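Local atomic coordinates of hypothetical protein TM0486 (PDB entry 1VK8), a protein that binds thiamin and probably takes part in the response of the cell to oxidative conditions. Residues 20-25 against 32-37; 45-50 against 56-61; 64-69 against 87-92. All coordinates share one frame; numbering follows the deposited sequence.

Contact 1: residues 20-25 against 32-37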
ATOM      1  N   ILE C  20       1.167   6.068  -7.787  1.00  7.86           N
ATOM      2  CA  ILE C  20       0.925   7.139  -6.853  1.00  7.72           C
ATOM      3  C   ILE C  20      -0.563   7.126  -6.532  1.00  8.89           C
ATOM      4  O   ILE C  20      -1.409   7.106  -7.441  1.00  6.28           O
ATOM      5  CB  ILE C  20       1.306   8.485  -7.492  1.00  7.78           C
ATOM      6  CG1 ILE C  20       2.777   8.509  -7.865  1.00  8.24           C
ATOM      7  CG2 ILE C  20       0.962   9.660  -6.571  1.00  9.57           C
ATOM      8  CD1 ILE C  20       3.150   9.672  -8.726  1.00  9.82           C
ATOM      9  N   LYS C  21      -0.876   7.163  -5.240  1.00  8.25           N
ATOM     10  CA  LYS C  21      -2.251   7.239  -4.764  1.00  5.80           C
ATOM     11  C   LYS C  21      -2.364   8.385  -3.782  1.00  4.85           C
ATOM     12  O   LYS C  21      -1.569   8.504  -2.855  1.00  7.36           O
ATOM     13  CB  LYS C  21      -2.679   5.937  -4.087  1.00  7.76           C
ATOM     14  CG  LYS C  21      -4.110   5.887  -3.634  1.00  7.40           C
ATOM     15  CD  LYS C  21      -4.429   4.632  -2.847  1.00  8.29           C
ATOM     16  CE  LYS C  21      -5.913   4.433  -2.665  1.00  8.56           C
ATOM     17  NZ  LYS C  21      -6.534   3.745  -3.855  1.00 12.46           N
ATOM     18  N   VAL C  22      -3.357   9.242  -4.009  1.00  6.83           N
ATOM     19  CA  VAL C  22      -3.659  10.333  -3.092  1.00  5.22           C
ATOM     20  C   VAL C  22      -5.014  10.051  -2.483  1.00  5.73           C
ATOM     21  O   VAL C  22      -5.979   9.792  -3.191  1.00  5.60           O
ATOM     22  CB  VAL C  22      -3.636  11.700  -3.779  1.00  7.01           C
ATOM     23  CG1 VAL C  22      -3.929  12.801  -2.775  1.00  9.45           C
ATOM     24  CG2 VAL C  22      -2.278  11.941  -4.489  1.00 14.33           C
ATOM     25  N   VAL C  23      -5.072  10.065  -1.157  1.00  6.03           N
ATOM     26  CA  VAL C  23      -6.326   9.902  -0.427  1.00  7.77           C
ATOM     27  C   VAL C  23      -6.505  11.095   0.518  1.00  7.15           C
ATOM     28  O   VAL C  23      -5.967  11.101   1.625  1.00  8.66           O
ATOM     29  CB  VAL C  23      -6.386   8.583   0.376  1.00  6.41           C
ATOM     30  CG1 VAL C  23      -7.837   8.357   0.872  1.00 11.37           C
ATOM     31  CG2 VAL C  23      -5.861   7.404  -0.456  1.00 12.05           C
ATOM     32  N   PRO C  24      -7.259  12.104   0.095  1.00  7.11           N
ATOM     33  CA  PRO C  24      -7.452  13.312   0.900  1.00  8.08           C
ATOM     34  C   PRO C  24      -8.445  13.156   2.033  1.00  7.81           C
ATOM     35  O   PRO C  24      -9.433  12.456   1.899  1.00  7.27           O
ATOM     36  CB  PRO C  24      -7.990  14.328  -0.120  1.00  8.86           C
ATOM     37  CG  PRO C  24      -8.617  13.528  -1.142  1.00  7.65           C
ATOM     38  CD  PRO C  24      -7.974  12.201  -1.186  1.00  9.44           C
ATOM     39  N   ALA C  25      -8.182  13.836   3.136  1.00  8.21           N
ATOM     40  CA  ALA C  25      -9.086  13.816   4.288  1.00 10.08           C
ATOM     41  C   ALA C  25     -10.067  14.938   4.074  1.00 11.44           C
ATOM     42  O   ALA C  25      -9.951  15.995   4.657  1.00 12.49           O
ATOM     43  CB  ALA C  25      -8.319  13.979   5.622  1.00 11.25           C
ATOM     44  N   HIS C  32     -13.019  14.071  -5.431  1.00 33.21           N
ATOM     45  CA  HIS C  32     -12.669  14.009  -6.857  1.00 35.01           C
ATOM     46  C   HIS C  32     -11.931  15.242  -7.375  1.00 34.17           C
ATOM     47  O   HIS C  32     -11.219  15.152  -8.357  1.00 35.94           O
ATOM     48  CB  HIS C  32     -13.925  13.749  -7.727  1.00 38.31           C
ATOM     49  CG  HIS C  32     -13.809  12.560  -8.643  1.00 46.32           C
ATOM     50  ND1 HIS C  32     -12.600  12.101  -9.132  1.00 58.60           N
ATOM     51  CD2 HIS C  32     -14.759  11.745  -9.167  1.00 53.70           C
ATOM     52  CE1 HIS C  32     -12.810  11.053  -9.912  1.00 62.05           C
ATOM     53  NE2 HIS C  32     -14.112  10.818  -9.952  1.00 58.71           N
ATOM     54  N   GLU C  33     -12.086  16.388  -6.731  1.00 32.32           N
ATOM     55  CA  GLU C  33     -11.375  17.576  -7.177  1.00 32.02           C
ATOM     56  C   GLU C  33      -9.903  17.498  -6.834  1.00 29.13           C
ATOM     57  O   GLU C  33      -9.066  17.829  -7.668  1.00 29.77           O
ATOM     58  CB  GLU C  33     -11.953  18.839  -6.563  1.00 32.76           C
ATOM     59  CG  GLU C  33     -11.411  20.126  -7.183  1.00 40.44           C
ATOM     60  CD  GLU C  33     -11.429  21.298  -6.213  1.00 49.04           C
ATOM     61  OE1 GLU C  33     -12.435  21.442  -5.473  1.00 53.06           O
ATOM     62  OE2 GLU C  33     -10.437  22.071  -6.187  1.00 49.14           O
ATOM     63  N   VAL C  34      -9.596  17.097  -5.600  1.00 23.14           N
ATOM     64  CA  VAL C  34      -8.217  16.853  -5.187  1.00 19.10           C
ATOM     65  C   VAL C  34      -7.532  15.836  -6.115  1.00 16.43           C
ATOM     66  O   VAL C  34      -6.409  16.049  -6.550  1.00 15.30           O
ATOM     67  CB  VAL C  34      -8.147  16.298  -3.760  1.00 19.75           C
ATOM     68  CG1 VAL C  34      -6.703  16.062  -3.354  1.00 17.29           C
ATOM     69  CG2 VAL C  34      -8.883  17.216  -2.768  1.00 22.96           C
ATOM     70  N   ILE C  35      -8.214  14.729  -6.401  1.00 15.34           N
ATOM     71  CA  ILE C  35      -7.654  13.672  -7.237  1.00 14.13           C
ATOM     72  C   ILE C  35      -7.437  14.136  -8.652  1.00 13.57           C
ATOM     73  O   ILE C  35      -6.433  13.793  -9.265  1.00 14.31           O
ATOM     74  CB  ILE C  35      -8.539  12.410  -7.200  1.00 17.86           C
ATOM     75  CG1 ILE C  35      -8.655  11.865  -5.773  1.00 20.52           C
ATOM     76  CG2 ILE C  35      -7.963  11.326  -8.119  1.00 18.28           C
ATOM     77  CD1 ILE C  35      -7.370  11.630  -5.115  1.00 30.22           C
ATOM     78  N   ASP C  36      -8.374  14.927  -9.166  1.00 15.07           N
ATOM     79  CA  ASP C  36      -8.258  15.523 -10.484  1.00 13.99           C
ATOM     80  C   ASP C  36      -7.016  16.397 -10.615  1.00 13.93           C
ATOM     81  O   ASP C  36      -6.367  16.401 -11.653  1.00 13.88           O
ATOM     82  CB  ASP C  36      -9.483  16.421 -10.788  1.00 18.83           C
ATOM     83  CG  ASP C  36     -10.761  15.640 -11.074  1.00 21.09           C
ATOM     84  OD1 ASP C  36     -10.760  14.393 -11.015  1.00 31.76           O
ATOM     85  OD2 ASP C  36     -11.823  16.221 -11.364  1.00 31.43           O
ATOM     86  N   ARG C  37      -6.733  17.194  -9.588  1.00 13.88           N
ATOM     87  CA  ARG C  37      -5.586  18.110  -9.600  1.00 12.31           C
ATOM     88  C   ARG C  37      -4.298  17.309  -9.556  1.00  8.76           C
ATOM     89  O   ARG C  37      -3.340  17.650 -10.214  1.00  8.29           O
ATOM     90  CB  ARG C  37      -5.615  19.066  -8.400  1.00 12.87           C
ATOM     91  CG  ARG C  37      -6.810  20.031  -8.351  1.00 18.21           C
ATOM     92  CD  ARG C  37      -7.024  20.883  -9.586  1.00 30.07           C
ATOM     93  NE  ARG C  37      -8.427  20.789 -10.022  1.00 42.89           N
ATOM     94  CZ  ARG C  37      -8.878  20.167 -11.120  1.00 47.73           C
ATOM     95  NH1 ARG C  37      -8.057  19.563 -11.985  1.00 45.48           N
ATOM     96  NH2 ARG C  37     -10.185  20.164 -11.359  1.00 53.22           N
TER
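Val-22 and Pro-24 of strand 16-24 pack against Val-34 and Ile-35 of helix 31-43, the first strand and first helix of a ferredoxin-like beta-alpha-beta-beta-alpha-beta fold. The short segments run nearly antiparallel, at 151°, and their axes come no closer than 8.5 Å. No hydrogen bond joins them, and the contact is made mainly by side chains.

Most of it is aliphatic. The Pro-24 ring lies alongside Val-34, the two pointing opposite ways as they pass: Pro-24 CG sits 3.8 Å from Val-34 CB, and Pro-24 CB meets both methyls, Val-34 CG1 at 3.9 Å and Val-34 CG2 at 4.0 Å. With an alanine in place of Val-34, Pro-24 CB and CG would probably lose the two methyls they rest on, opening a gap between strand and helix. Val-22 adds a looser touch, its CG1 lying 4.3 Å from Val-34 CG1. Ile-35 comes in roughly perpendicular to Pro-24. Its CG1 stands beside the backbone N (chi1 -60°) and a second bend (chi2 -53°) swings the terminal methyl to the strand, where Ile-35 CD1 lies 4.0 Å from both Pro-24 CD and Val-22 CB.

Leu-85 of strand 82-92, Leu-76 of helix 62-76 and Ala-38, further along the same helix, also touch Val-22, while Tyr-105 of a second subunit packs on Ile-35. An unidentified molecule, probably from the crystallisation liquor, is hydrogen-bonded to Val-22 N close to the Ile-35 side chain and may mark a pocket.

One approach is to the backbone: Ile-35 CD1 stands 3.0 Å from Val-22 O, short for a methyl and not a bond.

Contact 2: residues 45-50 against 56-61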
ATOM      1  N   TRP C  45       4.275  16.280 -16.104  1.00  8.36           N
ATOM      2  CA  TRP C  45       5.666  15.894 -15.907  1.00 10.12           C
ATOM      3  C   TRP C  45       6.330  15.446 -17.181  1.00  8.53           C
ATOM      4  O   TRP C  45       7.545  15.312 -17.186  1.00 13.80           O
ATOM      5  CB  TRP C  45       5.812  14.764 -14.877  1.00  9.80           C
ATOM      6  CG  TRP C  45       5.336  15.110 -13.477  1.00  9.11           C
ATOM      7  CD1 TRP C  45       4.977  16.330 -13.003  1.00 13.62           C
ATOM      8  CD2 TRP C  45       5.192  14.192 -12.393  1.00 13.12           C
ATOM      9  NE1 TRP C  45       4.595  16.222 -11.689  1.00 17.37           N
ATOM     10  CE2 TRP C  45       4.708  14.916 -11.293  1.00 16.45           C
ATOM     11  CE3 TRP C  45       5.419  12.811 -12.244  1.00 18.79           C
ATOM     12  CZ2 TRP C  45       4.452  14.313 -10.062  1.00 13.82           C
ATOM     13  CZ3 TRP C  45       5.164  12.213 -11.022  1.00 15.83           C
ATOM     14  CH2 TRP C  45       4.692  12.970  -9.951  1.00 15.66           C
ATOM     15  N   GLY C  46       5.545  15.104 -18.214  1.00  7.16           N
ATOM     16  CA  GLY C  46       6.103  14.691 -19.486  1.00  6.93           C
ATOM     17  C   GLY C  46       6.453  13.214 -19.578  1.00  6.44           C
ATOM     18  O   GLY C  46       6.933  12.734 -20.616  1.00  4.78           O
HETATM   19  N   MSE C  47       6.244  12.493 -18.489  1.00  5.75           N
HETATM   20  CA  MSE C  47       6.489  11.045 -18.435  1.00  7.75           C
HETATM   21  C   MSE C  47       5.306  10.254 -18.836  1.00  6.68           C
HETATM   22  O   MSE C  47       4.173  10.700 -18.697  1.00  7.34           O
HETATM   23  CB  MSE C  47       6.864  10.610 -17.030  1.00  9.81           C
HETATM   24  CG  MSE C  47       8.075  11.285 -16.576  1.00 12.48           C
HETATM   25 SE   MSE C  47       8.350  10.797 -14.634  1.00 24.81          SE
HETATM   26  CE  MSE C  47       9.932  11.750 -14.529  1.00 20.92           C
ATOM     27  N   LYS C  48       5.586   9.083 -19.397  1.00  5.05           N
ATOM     28  CA  LYS C  48       4.557   8.114 -19.695  1.00  7.89           C
ATOM     29  C   LYS C  48       3.821   7.814 -18.388  1.00  7.25           C
ATOM     30  O   LYS C  48       4.436   7.575 -17.346  1.00  7.18           O
ATOM     31  CB  LYS C  48       5.142   6.829 -20.319  1.00  6.87           C
ATOM     32  CG  LYS C  48       4.105   5.725 -20.590  1.00  8.16           C
ATOM     33  CD  LYS C  48       4.728   4.482 -21.199  1.00  6.96           C
ATOM     34  CE  LYS C  48       3.637   3.440 -21.559  1.00  8.13           C
ATOM     35  NZ  LYS C  48       4.186   2.336 -22.361  1.00 14.23           N
ATOM     36  N   TYR C  49       2.498   7.809 -18.467  1.00  5.32           N
ATOM     37  CA  TYR C  49       1.686   7.542 -17.289  1.00  6.55           C
ATOM     38  C   TYR C  49       0.399   6.837 -17.692  1.00  7.48           C
ATOM     39  O   TYR C  49      -0.037   6.912 -18.818  1.00  4.30           O
ATOM     40  CB  TYR C  49       1.423   8.851 -16.525  1.00  7.66           C
ATOM     41  CG  TYR C  49       0.449   9.749 -17.217  1.00 10.61           C
ATOM     42  CD1 TYR C  49       0.879  10.694 -18.166  1.00  7.25           C
ATOM     43  CD2 TYR C  49      -0.898   9.695 -16.926  1.00 15.69           C
ATOM     44  CE1 TYR C  49      -0.009  11.508 -18.826  1.00  7.86           C
ATOM     45  CE2 TYR C  49      -1.798  10.532 -17.574  1.00 15.15           C
ATOM     46  CZ  TYR C  49      -1.347  11.433 -18.527  1.00 18.79           C
ATOM     47  OH  TYR C  49      -2.237  12.247 -19.176  1.00 10.63           O
ATOM     48  N   GLU C  50      -0.195   6.139 -16.743  1.00  9.28           N
ATOM     49  CA  GLU C  50      -1.473   5.451 -16.932  1.00 10.14           C
ATOM     50  C   GLU C  50      -2.296   5.676 -15.671  1.00  9.15           C
ATOM     51  O   GLU C  50      -1.831   5.380 -14.566  1.00  6.28           O
ATOM     52  CB  GLU C  50      -1.182   3.977 -17.078  1.00 10.72           C
ATOM     53  CG  GLU C  50      -2.357   3.118 -17.396  1.00 19.58           C
ATOM     54  CD  GLU C  50      -1.899   1.686 -17.581  1.00 21.63           C
ATOM     55  OE1 GLU C  50      -1.001   1.460 -18.404  1.00 23.42           O
ATOM     56  OE2 GLU C  50      -2.394   0.807 -16.878  1.00 18.55           O
ATOM     57  N   THR C  56      -2.241   6.127 -10.057  1.00  6.87           N
ATOM     58  CA  THR C  56      -1.684   6.539 -11.342  1.00  4.88           C
ATOM     59  C   THR C  56      -0.237   6.145 -11.364  1.00  8.14           C
ATOM     60  O   THR C  56       0.501   6.496 -10.443  1.00  9.12           O
ATOM     61  CB  THR C  56      -1.794   8.040 -11.475  1.00  7.97           C
ATOM     62  OG1 THR C  56      -3.168   8.419 -11.524  1.00  6.42           O
ATOM     63  CG2 THR C  56      -1.166   8.566 -12.785  1.00  8.41           C
ATOM     64  N   THR C  57       0.151   5.399 -12.395  1.00  6.02           N
ATOM     65  CA  THR C  57       1.505   4.882 -12.549  1.00  5.47           C
ATOM     66  C   THR C  57       2.289   5.697 -13.540  1.00  6.20           C
ATOM     67  O   THR C  57       1.840   5.892 -14.657  1.00  8.78           O
ATOM     68  CB  THR C  57       1.436   3.443 -13.010  1.00  5.40           C
ATOM     69  OG1 THR C  57       0.730   2.671 -12.033  1.00  8.73           O
ATOM     70  CG2 THR C  57       2.837   2.820 -13.086  1.00  8.24           C
ATOM     71  N   VAL C  58       3.435   6.203 -13.126  1.00  8.19           N
ATOM     72  CA  VAL C  58       4.377   6.878 -14.040  1.00  8.67           C
ATOM     73  C   VAL C  58       5.593   5.985 -14.281  1.00  7.79           C
ATOM     74  O   VAL C  58       5.935   5.152 -13.445  1.00  8.60           O
ATOM     75  CB  VAL C  58       4.816   8.266 -13.520  1.00 10.87           C
ATOM     76  CG1 VAL C  58       3.573   9.113 -13.216  1.00 11.68           C
ATOM     77  CG2 VAL C  58       5.707   8.138 -12.298  1.00 22.40           C
ATOM     78  N   GLU C  59       6.211   6.145 -15.437  1.00  5.81           N
ATOM     79  CA  GLU C  59       7.444   5.476 -15.777  1.00  6.36           C
ATOM     80  C   GLU C  59       8.478   6.552 -16.039  1.00  6.53           C
ATOM     81  O   GLU C  59       8.246   7.462 -16.822  1.00  9.16           O
ATOM     82  CB  GLU C  59       7.201   4.668 -17.028  1.00  9.79           C
ATOM     83  CG  GLU C  59       8.397   4.008 -17.646  1.00 12.26           C
ATOM     84  CD  GLU C  59       8.024   3.357 -18.950  1.00 13.88           C
ATOM     85  OE1 GLU C  59       7.131   2.501 -18.917  1.00 11.77           O
ATOM     86  OE2 GLU C  59       8.601   3.701 -19.995  1.00  7.47           O
ATOM     87  N   GLY C  60       9.607   6.485 -15.350  1.00 10.08           N
ATOM     88  CA  GLY C  60      10.662   7.446 -15.582  1.00  9.08           C
ATOM     89  C   GLY C  60      11.850   7.207 -14.702  1.00  9.16           C
ATOM     90  O   GLY C  60      11.958   6.181 -14.056  1.00  7.94           O
ATOM     91  N   GLU C  61      12.754   8.179 -14.680  1.00  7.92           N
ATOM     92  CA  GLU C  61      13.966   8.066 -13.899  1.00  8.00           C
ATOM     93  C   GLU C  61      13.624   8.316 -12.434  1.00  8.76           C
ATOM     94  O   GLU C  61      12.888   9.238 -12.107  1.00  9.00           O
ATOM     95  CB  GLU C  61      15.045   9.029 -14.436  1.00 10.14           C
ATOM     96  CG  GLU C  61      16.408   8.820 -13.800  1.00 15.87           C
ATOM     97  CD  GLU C  61      16.599   9.600 -12.507  1.00 19.82           C
ATOM     98  OE1 GLU C  61      16.233  10.807 -12.488  1.00 16.72           O
ATOM     99  OE2 GLU C  61      17.149   9.014 -11.515  1.00 15.50           O
TER
HETATM  100  O   HOH W   1       8.514   8.264 -19.316  1.00  9.91           O
HETATM  101  O   HOH W   2       6.349   1.108 -21.089  1.00 12.05           O
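The beta hairpin of strands 48-51 and 56-60 is held at Glu-50 and Thr-57, an antiparallel hydrogen-bonded pair: Glu-50 N gives to Thr-57 O, and Thr-57 N gives to Glu-50 O, each at 2.9 Å. Nearer the open end, Glu-59 N bonds to Lys-48 O at 3.0 Å, but the return link runs through a water that accepts from Lys-48 N and donates to Glu-59 O.

The extended Lys-48 chain passes Glu-59 at a slant, Lys-48 CD 3.9 Å from Glu-59 OE1. Lys-48 NZ, 4.5 Å from Glu-59 OE1, is too far for a salt bridge, and a second water joins these two atoms; Glu-59 OE1 also accepts from Ile-98 N. Thr-57 OG1, on the same face, bonds to Ser-19 OG of the neighbouring strand.

The face with Tyr-49 and Val-58 is mostly apolar. These two form a non-hydrogen-bonded pair, Tyr-49 CB to Val-58 CG1 4.0 Å. The same methyl receives Trp-45, set crosswise to the valine, with CZ3 4.1 Å from Val-58 CG1. Selenomethionine Met-47 extends over Gly-60, its SE 4.2 Å from Gly-60 CA; any CB there would run into the selenium. Ile-42 and Ile-65, from the two long helices, also cover Val-58. A polar face, partly covered by Pro-53 of the second subunit, and a helix-covered face suit the hairpin of second and third strands at one edge of a ferredoxin-like sheet.

Contact 3: residues 64-69 against 87-92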
ATOM      1  N   GLU C  64      14.308  11.803 -10.468  1.00  8.18           N
ATOM      2  CA  GLU C  64      13.432  12.815 -11.029  1.00  8.53           C
ATOM      3  C   GLU C  64      12.000  12.659 -10.528  1.00  6.77           C
ATOM      4  O   GLU C  64      11.373  13.637 -10.149  1.00  9.11           O
ATOM      5  CB  GLU C  64      13.440  12.736 -12.546  1.00 10.00           C
ATOM      6  CG  GLU C  64      12.746  13.928 -13.199  1.00 20.52           C
ATOM      7  CD  GLU C  64      12.759  13.884 -14.722  1.00 28.26           C
ATOM      8  OE1 GLU C  64      13.561  13.120 -15.331  1.00 28.84           O
ATOM      9  OE2 GLU C  64      11.947  14.631 -15.305  1.00 31.42           O
ATOM     10  N   ILE C  65      11.479  11.437 -10.514  1.00  8.77           N
ATOM     11  CA  ILE C  65      10.121  11.179  -9.995  1.00  6.25           C
ATOM     12  C   ILE C  65      10.044  11.584  -8.507  1.00  8.57           C
ATOM     13  O   ILE C  65       9.097  12.245  -8.085  1.00  7.46           O
ATOM     14  CB  ILE C  65       9.684   9.697 -10.217  1.00  6.19           C
ATOM     15  CG1 ILE C  65       9.498   9.355 -11.686  1.00  9.87           C
ATOM     16  CG2 ILE C  65       8.349   9.410  -9.506  1.00  6.78           C
ATOM     17  CD1 ILE C  65       9.548   7.799 -11.944  1.00 10.21           C
HETATM   18  N   MSE C  66      11.054  11.231  -7.718  1.00  8.84           N
HETATM   19  CA  MSE C  66      11.052  11.600  -6.288  1.00 11.07           C
HETATM   20  C   MSE C  66      10.980  13.122  -6.130  1.00 11.69           C
HETATM   21  O   MSE C  66      10.228  13.628  -5.326  1.00 10.60           O
HETATM   22  CB  MSE C  66      12.268  11.024  -5.561  1.00 10.40           C
HETATM   23  CG  MSE C  66      12.302   9.528  -5.489  1.00 11.39           C
HETATM   24 SE   MSE C  66      10.614   8.753  -4.715  1.00 20.92          SE
HETATM   25  CE  MSE C  66       9.786   8.078  -6.331  1.00 22.92           C
ATOM     26  N   ASP C  67      11.724  13.863  -6.957  1.00  9.79           N
ATOM     27  CA  ASP C  67      11.660  15.316  -6.947  1.00  8.64           C
ATOM     28  C   ASP C  67      10.303  15.850  -7.381  1.00  8.76           C
ATOM     29  O   ASP C  67       9.826  16.853  -6.853  1.00  8.44           O
ATOM     30  CB  ASP C  67      12.750  15.904  -7.858  1.00  9.78           C
ATOM     31  CG  ASP C  67      14.162  15.780  -7.269  1.00 13.24           C
ATOM     32  OD1 ASP C  67      14.325  15.562  -6.046  1.00 13.99           O
ATOM     33  OD2 ASP C  67      15.174  15.875  -7.991  1.00 11.26           O
ATOM     34  N   ARG C  68       9.680  15.203  -8.362  1.00  8.05           N
ATOM     35  CA  ARG C  68       8.336  15.582  -8.773  1.00  9.34           C
ATOM     36  C   ARG C  68       7.316  15.312  -7.686  1.00  9.69           C
ATOM     37  O   ARG C  68       6.359  16.068  -7.521  1.00  7.34           O
ATOM     38  CB  ARG C  68       7.925  14.859 -10.065  1.00  9.87           C
ATOM     39  CG  ARG C  68       8.737  15.261 -11.263  1.00 14.10           C
ATOM     40  CD  ARG C  68       8.633  16.689 -11.597  1.00 20.81           C
ATOM     41  NE  ARG C  68       8.847  16.894 -13.024  1.00 20.48           N
ATOM     42  CZ  ARG C  68       8.570  18.024 -13.644  1.00 24.44           C
ATOM     43  NH1 ARG C  68       8.108  19.068 -12.971  1.00 34.14           N
ATOM     44  NH2 ARG C  68       8.780  18.135 -14.940  1.00 33.17           N
ATOM     45  N   VAL C  69       7.529  14.244  -6.932  1.00  9.10           N
ATOM     46  CA  VAL C  69       6.644  13.918  -5.826  1.00  9.19           C
ATOM     47  C   VAL C  69       6.736  15.010  -4.756  1.00  8.64           C
ATOM     48  O   VAL C  69       5.728  15.376  -4.191  1.00  7.14           O
ATOM     49  CB  VAL C  69       6.923  12.500  -5.271  1.00  9.19           C
ATOM     50  CG1 VAL C  69       6.218  12.287  -3.959  1.00 10.69           C
ATOM     51  CG2 VAL C  69       6.515  11.450  -6.299  1.00  9.74           C
ATOM     52  N   LEU C  87       3.244   5.865  -2.478  1.00  7.59           N
ATOM     53  CA  LEU C  87       4.057   5.507  -3.637  1.00  7.08           C
ATOM     54  C   LEU C  87       4.400   4.020  -3.579  1.00  9.73           C
ATOM     55  O   LEU C  87       4.837   3.502  -2.536  1.00  8.03           O
ATOM     56  CB  LEU C  87       5.365   6.274  -3.631  1.00  7.42           C
ATOM     57  CG  LEU C  87       5.368   7.795  -3.503  1.00 13.46           C
ATOM     58  CD1 LEU C  87       6.789   8.275  -3.758  1.00 16.75           C
ATOM     59  CD2 LEU C  87       4.416   8.458  -4.434  1.00 12.46           C
ATOM     60  N   ASP C  88       4.230   3.337  -4.709  1.00  6.03           N
ATOM     61  CA  ASP C  88       4.598   1.931  -4.847  1.00  7.69           C
ATOM     62  C   ASP C  88       5.591   1.873  -6.006  1.00  8.29           C
ATOM     63  O   ASP C  88       5.233   1.977  -7.189  1.00  6.54           O
ATOM     64  CB  ASP C  88       3.305   1.115  -5.058  1.00 10.85           C
ATOM     65  CG  ASP C  88       3.539  -0.324  -5.480  1.00 13.91           C
ATOM     66  OD1 ASP C  88       4.571  -0.867  -5.097  1.00 15.70           O
ATOM     67  OD2 ASP C  88       2.700  -1.007  -6.146  1.00 18.41           O
ATOM     68  N   ILE C  89       6.865   1.741  -5.654  1.00  6.17           N
ATOM     69  CA  ILE C  89       7.971   1.833  -6.617  1.00  7.12           C
ATOM     70  C   ILE C  89       8.449   0.434  -6.973  1.00  7.10           C
ATOM     71  O   ILE C  89       8.753  -0.339  -6.090  1.00  8.16           O
ATOM     72  CB  ILE C  89       9.144   2.628  -6.012  1.00  8.38           C
ATOM     73  CG1 ILE C  89       8.695   4.033  -5.589  1.00  6.13           C
ATOM     74  CG2 ILE C  89      10.343   2.678  -6.998  1.00 12.02           C
ATOM     75  CD1 ILE C  89       9.449   4.536  -4.438  1.00  9.34           C
ATOM     76  N   ASP C  90       8.505   0.106  -8.266  1.00  5.79           N
ATOM     77  CA  ASP C  90       9.102  -1.137  -8.711  1.00  5.76           C
ATOM     78  C   ASP C  90      10.511  -0.770  -9.178  1.00  5.74           C
ATOM     79  O   ASP C  90      10.694  -0.078 -10.171  1.00  7.20           O
ATOM     80  CB  ASP C  90       8.298  -1.747  -9.867  1.00  7.57           C
ATOM     81  CG  ASP C  90       8.763  -3.157 -10.222  1.00 12.76           C
ATOM     82  OD1 ASP C  90       9.691  -3.680  -9.578  1.00 14.24           O
ATOM     83  OD2 ASP C  90       8.255  -3.799 -11.150  1.00 16.23           O
ATOM     84  N   TYR C  91      11.497  -1.181  -8.408  1.00  7.08           N
ATOM     85  CA  TYR C  91      12.863  -0.777  -8.638  1.00  7.39           C
ATOM     86  C   TYR C  91      13.620  -1.963  -9.190  1.00  5.75           C
ATOM     87  O   TYR C  91      13.670  -2.986  -8.581  1.00  6.61           O
ATOM     88  CB  TYR C  91      13.496  -0.324  -7.329  1.00  9.71           C
ATOM     89  CG  TYR C  91      14.820   0.374  -7.513  1.00  7.60           C
ATOM     90  CD1 TYR C  91      15.981  -0.356  -7.701  1.00 12.21           C
ATOM     91  CD2 TYR C  91      14.904   1.772  -7.490  1.00  9.49           C
ATOM     92  CE1 TYR C  91      17.200   0.278  -7.884  1.00 16.12           C
ATOM     93  CE2 TYR C  91      16.118   2.411  -7.687  1.00  8.65           C
ATOM     94  CZ  TYR C  91      17.257   1.662  -7.867  1.00 13.11           C
ATOM     95  OH  TYR C  91      18.480   2.274  -8.026  1.00 23.29           O
ATOM     96  N   LYS C  92      14.202  -1.822 -10.352  1.00  6.17           N
ATOM     97  CA  LYS C  92      14.942  -2.922 -10.960  1.00  5.46           C
ATOM     98  C   LYS C  92      16.251  -2.386 -11.525  1.00  9.14           C
ATOM     99  O   LYS C  92      16.264  -1.444 -12.294  1.00  7.65           O
ATOM    100  CB  LYS C  92      14.121  -3.582 -12.078  1.00  6.09           C
ATOM    101  CG  LYS C  92      14.789  -4.834 -12.645  1.00  8.65           C
ATOM    102  CD  LYS C  92      14.036  -5.438 -13.799  1.00 14.84           C
ATOM    103  CE  LYS C  92      14.839  -6.576 -14.444  1.00 18.71           C
ATOM    104  NZ  LYS C  92      14.026  -7.253 -15.456  1.00 13.83           N
TER
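Helix segment 64-69 runs almost exactly antiparallel to strand segment 87-92, at 174°, with 12.0 Å between the axes and the nearest CA atoms, those of Val-69 and Leu-87, 9.1 Å apart. That separation is filled by four aliphatic or selenium-bearing side chains and bridged by no hydrogen bond.

Leu-87 is the common partner. Its CD1 lies 4.0 Å from both SE and CE of selenomethionine Met-66, the leucine and selenomethionine chains overlapping head to tail. From the helix turn beyond, Val-69 reaches Leu-87 tip to tip: Val-69 CG1 is 4.1 Å from Leu-87 CD1, and Val-69 CG2 touches both leucine methyls.

This is the second helix of the ferredoxin-like fold resting on its last strand, an outermost strand within the chain. Leu-87, Asp-88, Ile-89, Tyr-91 and Lys-92 pair with an antiparallel strand of the fourth subunit, which carries the sheet across the interface.

Met-66 leaves the helix with CG beside its own backbone N (chi1 -65°), then bends at chi2 (-54°) and again at chi3, turning its methyl down to the strand. There Met-66 CE meets Ile-89 CD1 tip to tip at 4.0 Å.

From the N terminus, contact 1 comes first, closing the short loop between strand 16-24 and helix 31-43. Contact 2 follows where that helix ends, closing the hairpin turn between strands 48-51 and 56-60; contact 3 closes the longer excursion through helix 62-76 back to strand 82-92. The three stand in series, none nested or crossed. Strand 16-24 ties them together: Ile-20 N probably hydrogen-bonds to Thr-56 O at 2.8 Å, and Ile-20 also packs on Trp-45 and Leu-87. Contacts 2 and 3, with Trp-45 resting on Arg-68 and Met-47 on Ile-65, lie closer (centres about 10 Å apart) than contacts 1 and 3 (centres about 18 Å apart), which meet through Ile-20 and Leu-87.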